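Local atomic coordinates of Alpha/beta hydrolase fold protein (Chitinophaga pinensis, PDB entry 4PW0), a protein that is probably a hydrolase of the alpha/beta hydrolase fold, though its substrate cannot be inferred from the fold alone. Residues S255-A260 against P269-S274. Numbering follows the deposited sequence. Where two conformers were deposited one is given.
Sequences SLYPDA and PELFVS
The phenol oxygen of Tyr-257 shows how a polar atom can be accommodated in an apolar strand-helix contact: OH lies 3.3 Å from Phe-272 CA, yet its hydrogen bond is made to Gln-275 OE1, one turn further along the helix. That same amide oxygen also bonds Ser-255 OG, so a single glutamine meets two side chains of the strand. Leu-271 advances on the tyrosine from the opposite direction and lays its CD2 methyl over one face of the ring in a CH-pi contact, 3.7 Å from the centroid and 17° off the normal. The methyl is displaced somewhat from the ring centre toward the rim, with CD2 3.5 Å from Tyr-257 CE1. In this alpha/beta hydrolase fold, strand 252-257 is the last of the central sheet within the chain, and helix 269-282 packs against it; the sheet continues into a second subunit. With CG anti to the backbone N (chi1 178°), the Phe-272 ring turns an edge to the tyrosine hydroxyl, CD1 lying 3.9 Å from Tyr-257 OH, and the rings of Phe-272 and Phe-265 meet edge-to-face. A leucine in place of Tyr-257 would probably leave Gln-275 without one of its hydrogen-bond mates and strip the Leu-271 methyl of its aromatic platform. Both Tyr-257 and Phe-272 also touch Val-229 on the adjoining strand 226-231.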
loop_
_atom_site.group_PDB
_atom_site.type_symbol
_atom_site.label_atom_id
_atom_site.label_comp_id
_atom_site.label_asym_id
_atom_site.label_seq_id
_atom_site.Cartn_x
_atom_site.Cartn_y
_atom_site.Cartn_z
ATOM N N SER A 255 2.215 -0.185 -2.833
ATOM C CA SER A 255 2.489 -0.518 -1.427
ATOM C C SER A 255 3.995 -0.618 -1.225
ATOM O O SER A 255 4.656 -1.360 -1.955
ATOM C CB SER A 255 1.868 -1.898 -1.091
ATOM O OG SER A 255 0.440 -1.902 -0.906
ATOM N N LEU A 256 4.521 0.122 -0.249
ATOM C CA LEU A 256 5.907 -0.040 0.158
ATOM C C LEU A 256 5.962 -0.584 1.587
ATOM O O LEU A 256 5.243 -0.120 2.488
ATOM C CB LEU A 256 6.695 1.262 0.094
ATOM C CG LEU A 256 6.751 1.974 -1.238
ATOM C CD1 LEU A 256 7.604 3.225 -1.132
ATOM C CD2 LEU A 256 7.254 1.055 -2.321
ATOM N N TYR A 257 6.828 -1.584 1.758
ATOM C CA TYR A 257 6.937 -2.316 3.029
ATOM C C TYR A 257 8.203 -1.924 3.814
ATOM O O TYR A 257 9.253 -1.724 3.210
ATOM C CB TYR A 257 6.917 -3.843 2.806
ATOM C CG TYR A 257 5.672 -4.416 2.157
ATOM C CD1 TYR A 257 4.490 -3.713 2.058
ATOM C CD2 TYR A 257 5.680 -5.736 1.700
ATOM C CE1 TYR A 257 3.332 -4.266 1.493
ATOM C CE2 TYR A 257 4.558 -6.278 1.135
ATOM C CZ TYR A 257 3.413 -5.581 1.017
ATOM O OH TYR A 257 2.296 -6.185 0.433
ATOM N N PRO A 258 8.085 -1.823 5.136
ATOM C CA PRO A 258 9.189 -1.220 5.920
ATOM C C PRO A 258 10.368 -2.133 6.138
ATOM O O PRO A 258 10.224 -3.366 6.301
ATOM C CB PRO A 258 8.510 -0.918 7.253
ATOM C CG PRO A 258 7.369 -1.902 7.348
ATOM C CD PRO A 258 6.863 -2.013 5.924
ATOM N N ASP A 259 11.544 -1.513 6.197
ATOM C CA ASP A 259 12.801 -2.211 6.549
ATOM C C ASP A 259 12.946 -3.503 5.765
ATOM O O ASP A 259 13.265 -4.562 6.330
ATOM C CB ASP A 259 12.934 -2.454 8.046
ATOM C CG ASP A 259 14.352 -2.891 8.435
ATOM O OD1 ASP A 259 15.305 -2.452 7.775
ATOM O OD2 ASP A 259 14.401 -3.666 9.405
ATOM N N ALA A 260 12.767 -3.383 4.449
ATOM C CA ALA A 260 12.722 -4.520 3.558
ATOM C C ALA A 260 13.441 -4.196 2.266
ATOM O O ALA A 260 13.809 -3.041 2.017
ATOM C CB ALA A 260 11.281 -4.919 3.329
ATOM N N PRO A 269 4.770 -11.936 3.934
ATOM C CA PRO A 269 3.931 -12.682 3.023
ATOM C C PRO A 269 2.443 -12.587 3.340
ATOM O O PRO A 269 1.614 -12.595 2.415
ATOM C CB PRO A 269 4.458 -14.123 3.168
ATOM C CG PRO A 269 5.014 -14.181 4.584
ATOM C CD PRO A 269 5.675 -12.811 4.714
ATOM N N GLU A 270 2.071 -12.552 4.614
ATOM C CA GLU A 270 0.663 -12.447 4.947
ATOM C C GLU A 270 0.062 -11.060 4.635
ATOM O O GLU A 270 -1.088 -10.932 4.182
ATOM C CB GLU A 270 0.425 -12.855 6.391
ATOM C CG GLU A 270 0.698 -14.335 6.584
ATOM C CD GLU A 270 0.144 -14.899 7.861
ATOM O OE1 GLU A 270 0.214 -14.225 8.905
ATOM O OE2 GLU A 270 -0.344 -16.041 7.795
ATOM N N LEU A 271 0.889 -10.020 4.808
ATOM C CA LEU A 271 0.491 -8.678 4.401
ATOM C C LEU A 271 0.261 -8.672 2.864
ATOM O O LEU A 271 -0.734 -8.150 2.359
ATOM C CB LEU A 271 1.572 -7.691 4.779
ATOM C CG LEU A 271 1.436 -6.251 4.330
ATOM C CD1 LEU A 271 0.171 -5.603 4.841
ATOM C CD2 LEU A 271 2.680 -5.445 4.745
ATOM N N PHE A 272 1.231 -9.240 2.153
ATOM C CA PHE A 272 1.116 -9.301 0.686
ATOM C C PHE A 272 -0.153 -10.024 0.243
ATOM O O PHE A 272 -0.858 -9.556 -0.641
ATOM C CB PHE A 272 2.355 -9.963 0.087
ATOM C CG PHE A 272 2.277 -10.111 -1.400
ATOM C CD1 PHE A 272 2.501 -9.031 -2.219
ATOM C CD2 PHE A 272 1.932 -11.320 -1.980
ATOM C CE1 PHE A 272 2.416 -9.145 -3.589
ATOM C CE2 PHE A 272 1.825 -11.428 -3.360
ATOM C CZ PHE A 272 2.066 -10.354 -4.175
ATOM N N VAL A 273 -0.402 -11.199 0.833
ATOM C CA VAL A 273 -1.620 -11.947 0.468
ATOM C C VAL A 273 -2.867 -11.132 0.756
ATOM O O VAL A 273 -3.780 -11.052 -0.068
ATOM C CB VAL A 273 -1.660 -13.300 1.179
ATOM C CG1 VAL A 273 -3.029 -13.939 1.028
ATOM C CG2 VAL A 273 -0.573 -14.212 0.650
ATOM N N SER A 274 -2.921 -10.499 1.938
ATOM C CA SER A 274 -4.097 -9.706 2.290
ATOM C C SER A 274 -4.373 -8.588 1.290
ATOM O O SER A 274 -5.502 -8.382 0.804
ATOM C CB SER A 274 -3.943 -9.136 3.668
ATOM O OG SER A 274 -5.066 -8.322 3.988
#